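Local coordinates for protein pid-3 (Caenorhabditis elegans, PDB 7OCX) that probably acts in piRNA biogenesis as a PETISCO subunit, its RNA recognition motif domain pairing with that of TOFU-6, at residues I29-G40 and V51-A62. Sequence-based numbering, arbitrary orientation.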
loop_
_atom_site.group_PDB
_atom_site.type_symbol
_atom_site.label_atom_id
_atom_site.label_comp_id
_atom_site.label_asym_id
_atom_site.label_seq_id
_atom_site.Cartn_x
_atom_site.Cartn_y
_atom_site.Cartn_z
ATOM N N ILE B 29 -1.735 7.562 2.636
ATOM C CA ILE B 29 -2.213 7.948 1.309
ATOM C C ILE B 29 -1.350 7.285 0.246
ATOM O O ILE B 29 -1.859 6.720 -0.726
ATOM C CB ILE B 29 -2.227 9.483 1.186
ATOM C CG1 ILE B 29 -3.236 10.094 2.170
ATOM C CG2 ILE B 29 -2.536 9.903 -0.262
ATOM C CD1 ILE B 29 -3.084 11.563 2.343
ATOM N N ALA B 30 -0.029 7.270 0.447
ATOM C CA ALA B 30 0.835 6.557 -0.493
ATOM C C ALA B 30 0.489 5.075 -0.562
ATOM O O ALA B 30 0.553 4.461 -1.642
ATOM C CB ALA B 30 2.298 6.769 -0.115
ATOM N N GLN B 31 0.150 4.462 0.583
ATOM C CA GLN B 31 -0.216 3.054 0.605
ATOM C C GLN B 31 -1.475 2.787 -0.225
ATOM O O GLN B 31 -1.596 1.725 -0.850
ATOM C CB GLN B 31 -0.378 2.571 2.054
ATOM C CG GLN B 31 0.963 2.537 2.841
ATOM C CD GLN B 31 0.759 2.187 4.306
ATOM O OE1 GLN B 31 -0.153 2.709 4.945
ATOM N NE2 GLN B 31 1.667 1.396 4.874
ATOM N N LEU B 32 -2.417 3.731 -0.254
ATOM C CA LEU B 32 -3.606 3.576 -1.099
ATOM C C LEU B 32 -3.246 3.440 -2.578
ATOM O O LEU B 32 -3.985 2.809 -3.360
ATOM C CB LEU B 32 -4.549 4.762 -0.927
ATOM C CG LEU B 32 -5.205 5.021 0.431
ATOM C CD1 LEU B 32 -5.973 6.345 0.373
ATOM C CD2 LEU B 32 -6.073 3.846 0.760
ATOM N N LEU B 33 -2.121 4.035 -2.982
ATOM C CA LEU B 33 -1.709 4.114 -4.374
ATOM C C LEU B 33 -0.694 3.059 -4.776
ATOM O O LEU B 33 -0.174 3.124 -5.904
ATOM C CB LEU B 33 -1.134 5.509 -4.660
ATOM C CG LEU B 33 -2.137 6.634 -4.478
ATOM C CD1 LEU B 33 -1.453 8.007 -4.455
ATOM C CD2 LEU B 33 -3.211 6.661 -5.593
ATOM N N THR B 34 -0.387 2.114 -3.896
ATOM C CA THR B 34 0.457 0.984 -4.253
ATOM C C THR B 34 -0.043 0.359 -5.546
ATOM O O THR B 34 -1.246 0.084 -5.664
ATOM C CB THR B 34 0.430 -0.069 -3.148
ATOM O OG1 THR B 34 0.842 0.570 -1.948
ATOM C CG2 THR B 34 1.375 -1.227 -3.455
ATOM N N PRO B 35 0.846 0.067 -6.512
ATOM C CA PRO B 35 2.321 0.129 -6.443
ATOM C C PRO B 35 2.970 1.365 -7.085
ATOM O O PRO B 35 4.173 1.356 -7.270
ATOM C CB PRO B 35 2.725 -1.128 -7.223
ATOM C CG PRO B 35 1.700 -1.172 -8.341
ATOM C CD PRO B 35 0.399 -0.621 -7.737
ATOM N N TYR B 36 2.196 2.392 -7.433
ATOM C CA TYR B 36 2.726 3.515 -8.198
ATOM C C TYR B 36 3.700 4.347 -7.377
ATOM O O TYR B 36 3.605 4.437 -6.145
ATOM C CB TYR B 36 1.569 4.380 -8.749
ATOM C CG TYR B 36 0.691 3.528 -9.622
ATOM C CD1 TYR B 36 1.127 3.129 -10.886
ATOM C CD2 TYR B 36 -0.546 3.064 -9.181
ATOM C CE1 TYR B 36 0.368 2.312 -11.682
ATOM C CE2 TYR B 36 -1.313 2.245 -9.976
ATOM C CZ TYR B 36 -0.848 1.869 -11.228
ATOM O OH TYR B 36 -1.592 1.052 -12.035
ATOM N N ARG B 37 4.683 4.922 -8.074
ATOM C CA ARG B 37 5.734 5.661 -7.397
ATOM C C ARG B 37 5.233 7.049 -7.028
ATOM O O ARG B 37 4.873 7.848 -7.904
ATOM C CB ARG B 37 7.005 5.794 -8.232
ATOM C CG ARG B 37 8.042 6.634 -7.466
ATOM C CD ARG B 37 9.392 6.698 -8.130
ATOM N NE ARG B 37 10.343 7.567 -7.442
ATOM C CZ ARG B 37 11.286 7.161 -6.605
ATOM N NH1 ARG B 37 11.401 5.895 -6.255
ATOM N NH2 ARG B 37 12.157 8.045 -6.133
ATOM N N VAL B 38 5.266 7.339 -5.734
ATOM C CA VAL B 38 4.840 8.607 -5.159
ATOM C C VAL B 38 6.081 9.407 -4.802
ATOM O O VAL B 38 6.923 8.946 -4.021
ATOM C CB VAL B 38 3.972 8.386 -3.908
ATOM C CG1 VAL B 38 3.597 9.731 -3.307
ATOM C CG2 VAL B 38 2.767 7.562 -4.217
ATOM N N ASN B 39 6.182 10.619 -5.328
ATOM C CA ASN B 39 7.300 11.504 -5.041
ATOM C C ASN B 39 6.946 12.655 -4.122
ATOM O O ASN B 39 7.848 13.328 -3.615
ATOM C CB ASN B 39 7.855 12.073 -6.337
ATOM C CG ASN B 39 8.541 11.035 -7.151
ATOM O OD1 ASN B 39 9.201 10.144 -6.603
ATOM N ND2 ASN B 39 8.388 11.111 -8.460
ATOM N N GLY B 40 5.672 12.917 -3.905
ATOM C CA GLY B 40 5.324 13.995 -3.008
ATOM C C GLY B 40 3.842 13.993 -2.746
ATOM O O GLY B 40 3.064 13.574 -3.599
ATOM N N VAL B 51 -1.282 14.569 -5.127
ATOM C CA VAL B 51 -0.172 13.614 -5.103
ATOM C C VAL B 51 0.620 13.764 -6.385
ATOM O O VAL B 51 0.036 13.807 -7.470
ATOM C CB VAL B 51 -0.671 12.163 -4.959
ATOM C CG1 VAL B 51 0.481 11.195 -5.028
ATOM C CG2 VAL B 51 -1.486 12.040 -3.706
ATOM N N ALA B 52 1.939 13.819 -6.268
ATOM C CA ALA B 52 2.816 13.769 -7.430
ATOM C C ALA B 52 3.326 12.339 -7.569
ATOM O O ALA B 52 3.959 11.813 -6.650
ATOM C CB ALA B 52 3.969 14.761 -7.299
ATOM N N LEU B 53 2.982 11.698 -8.678
ATOM C CA LEU B 53 3.494 10.394 -9.054
ATOM C C LEU B 53 4.656 10.590 -10.015
ATOM O O LEU B 53 4.973 11.703 -10.424
ATOM C CB LEU B 53 2.397 9.527 -9.666
ATOM C CG LEU B 53 1.127 9.189 -8.882
ATOM C CD1 LEU B 53 0.266 8.291 -9.724
ATOM C CD2 LEU B 53 1.509 8.511 -7.572
ATOM N N GLU B 54 5.280 9.494 -10.415
ATOM C CA GLU B 54 6.506 9.599 -11.204
ATOM C C GLU B 54 6.255 10.244 -12.571
ATOM O O GLU B 54 7.082 11.026 -13.053
ATOM C CB GLU B 54 7.109 8.197 -11.359
ATOM C CG GLU B 54 8.416 8.088 -12.133
ATOM C CD GLU B 54 9.528 8.919 -11.543
ATOM O OE1 GLU B 54 9.417 9.325 -10.362
ATOM O OE2 GLU B 54 10.529 9.155 -12.257
ATOM N N ASN B 55 5.129 9.933 -13.210
ATOM C CA ASN B 55 4.896 10.432 -14.564
ATOM C C ASN B 55 3.428 10.271 -14.934
ATOM O O ASN B 55 2.619 9.718 -14.176
ATOM C CB ASN B 55 5.814 9.716 -15.571
ATOM C CG ASN B 55 5.571 8.207 -15.619
ATOM O OD1 ASN B 55 4.429 7.756 -15.732
ATOM N ND2 ASN B 55 6.651 7.419 -15.502
ATOM N N LYS B 56 3.099 10.757 -16.131
ATOM C CA LYS B 56 1.714 10.836 -16.563
ATOM C C LYS B 56 1.128 9.458 -16.819
ATOM O O LYS B 56 -0.088 9.276 -16.722
ATOM C CB LYS B 56 1.614 11.690 -17.823
ATOM C CG LYS B 56 2.451 11.171 -18.985
ATOM C CD LYS B 56 2.482 12.116 -20.189
ATOM C CE LYS B 56 3.315 11.542 -21.339
ATOM N NZ LYS B 56 3.437 12.491 -22.479
ATOM N N PHE B 57 1.962 8.470 -17.136
ATOM C CA PHE B 57 1.426 7.121 -17.337
ATOM C C PHE B 57 0.960 6.522 -16.032
ATOM O O PHE B 57 -0.081 5.859 -15.986
ATOM C CB PHE B 57 2.467 6.221 -17.970
ATOM C CG PHE B 57 3.015 6.775 -19.227
ATOM C CD1 PHE B 57 2.274 6.724 -20.388
ATOM C CD2 PHE B 57 4.243 7.385 -19.240
ATOM C CE1 PHE B 57 2.767 7.250 -21.544
ATOM C CE2 PHE B 57 4.744 7.914 -20.392
ATOM C CZ PHE B 57 4.000 7.844 -21.556
ATOM N N GLN B 58 1.720 6.747 -14.964
ATOM C CA GLN B 58 1.311 6.285 -13.656
ATOM C C GLN B 58 0.073 7.036 -13.174
ATOM O O GLN B 58 -0.832 6.426 -12.587
ATOM C CB GLN B 58 2.493 6.371 -12.685
ATOM C CG GLN B 58 3.644 5.448 -13.121
ATOM C CD GLN B 58 4.637 5.165 -12.008
ATOM O OE1 GLN B 58 4.260 5.148 -10.836
ATOM N NE2 GLN B 58 5.902 4.935 -12.364
ATOM N N VAL B 59 -0.031 8.332 -13.469
ATOM C CA VAL B 59 -1.271 9.039 -13.148
ATOM C C VAL B 59 -2.443 8.393 -13.865
ATOM O O VAL B 59 -3.481 8.106 -13.264
ATOM C CB VAL B 59 -1.157 10.526 -13.515
ATOM C CG1 VAL B 59 -2.516 11.236 -13.419
ATOM C CG2 VAL B 59 -0.168 11.231 -12.623
ATOM N N TYR B 60 -2.292 8.145 -15.159
ATOM C CA TYR B 60 -3.390 7.561 -15.919
ATOM C C TYR B 60 -3.850 6.239 -15.307
ATOM O O TYR B 60 -5.055 5.997 -15.144
ATOM C CB TYR B 60 -2.958 7.372 -17.370
ATOM C CG TYR B 60 -4.013 6.766 -18.255
ATOM C CD1 TYR B 60 -4.985 7.553 -18.863
ATOM C CD2 TYR B 60 -4.071 5.383 -18.439
ATOM C CE1 TYR B 60 -5.954 6.985 -19.674
ATOM C CE2 TYR B 60 -5.038 4.813 -19.232
ATOM C CZ TYR B 60 -5.987 5.616 -19.844
ATOM O OH TYR B 60 -6.959 5.065 -20.637
ATOM N N GLN B 61 -2.902 5.363 -14.980
ATOM C CA GLN B 61 -3.248 4.052 -14.426
ATOM C C GLN B 61 -3.820 4.150 -13.014
ATOM O O GLN B 61 -4.716 3.374 -12.649
ATOM C CB GLN B 61 -2.010 3.149 -14.427
ATOM C CG GLN B 61 -1.478 2.900 -15.840
ATOM C CD GLN B 61 -0.124 2.218 -15.832
ATOM O OE1 GLN B 61 -0.031 0.996 -15.908
ATOM N NE2 GLN B 61 0.927 3.019 -15.788
ATOM N N ALA B 62 -3.317 5.086 -12.206
ATOM C CA ALA B 62 -3.849 5.246 -10.857
ATOM C C ALA B 62 -5.297 5.705 -10.894
ATOM O O ALA B 62 -6.118 5.251 -10.098
ATOM C CB ALA B 62 -3.004 6.238 -10.052
HETATM O O HOH W 1 6.933 13.400 -9.705
#
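L33 and V51 meet tip to tip at the centre of this contact, CD1 of L33 lying 3.8 Å from CG1 of V51, while V38 CG2 packs 3.7 Å from L53 CD2. I29 CG2 touches V51 CG2 and L33 CD2 nears A62 CB; side chains from or beside both helices thus pack on one sheet face, as in an RNA recognition motif. Farther out, the Y36 ring leans on helix 56-66, one face toward Q58 O and A62 N and the other against P35 CD. With CG anti to its carbonyl carbon (chi1 -59°), the ring carries OH to 3.2 Å from Q61 CB and onward to a hydrogen bond with D65. Cut back to an alanine, the position would probably leave a gap against Q61 and A62 and D65 without its hydroxyl partner. R37 N donates to Q58 OE1 at 2.8 Å, lying in the plane of the Q58 side-chain carbonyl. Along the hairpin, N39 and G40 both face A52 in a classic beta bulge, N39 N donating to A52 O at 2.8 Å. At the polar edge, E54 OE1 takes N39 ND2 nearly along its C-O axis (2.8 Å); R37 NE donates to N39 OD1 (2.9 Å) and lies 3.5 Å from E54 OE1 in a salt bridge, the three bracing one another. Since R37 NH1 hydrogen-bonds M23 O of a second PID-3 copy and Q58 NE2 S44 O of the TOFU-6 chain, this edge ties intrachain packing to both interfaces.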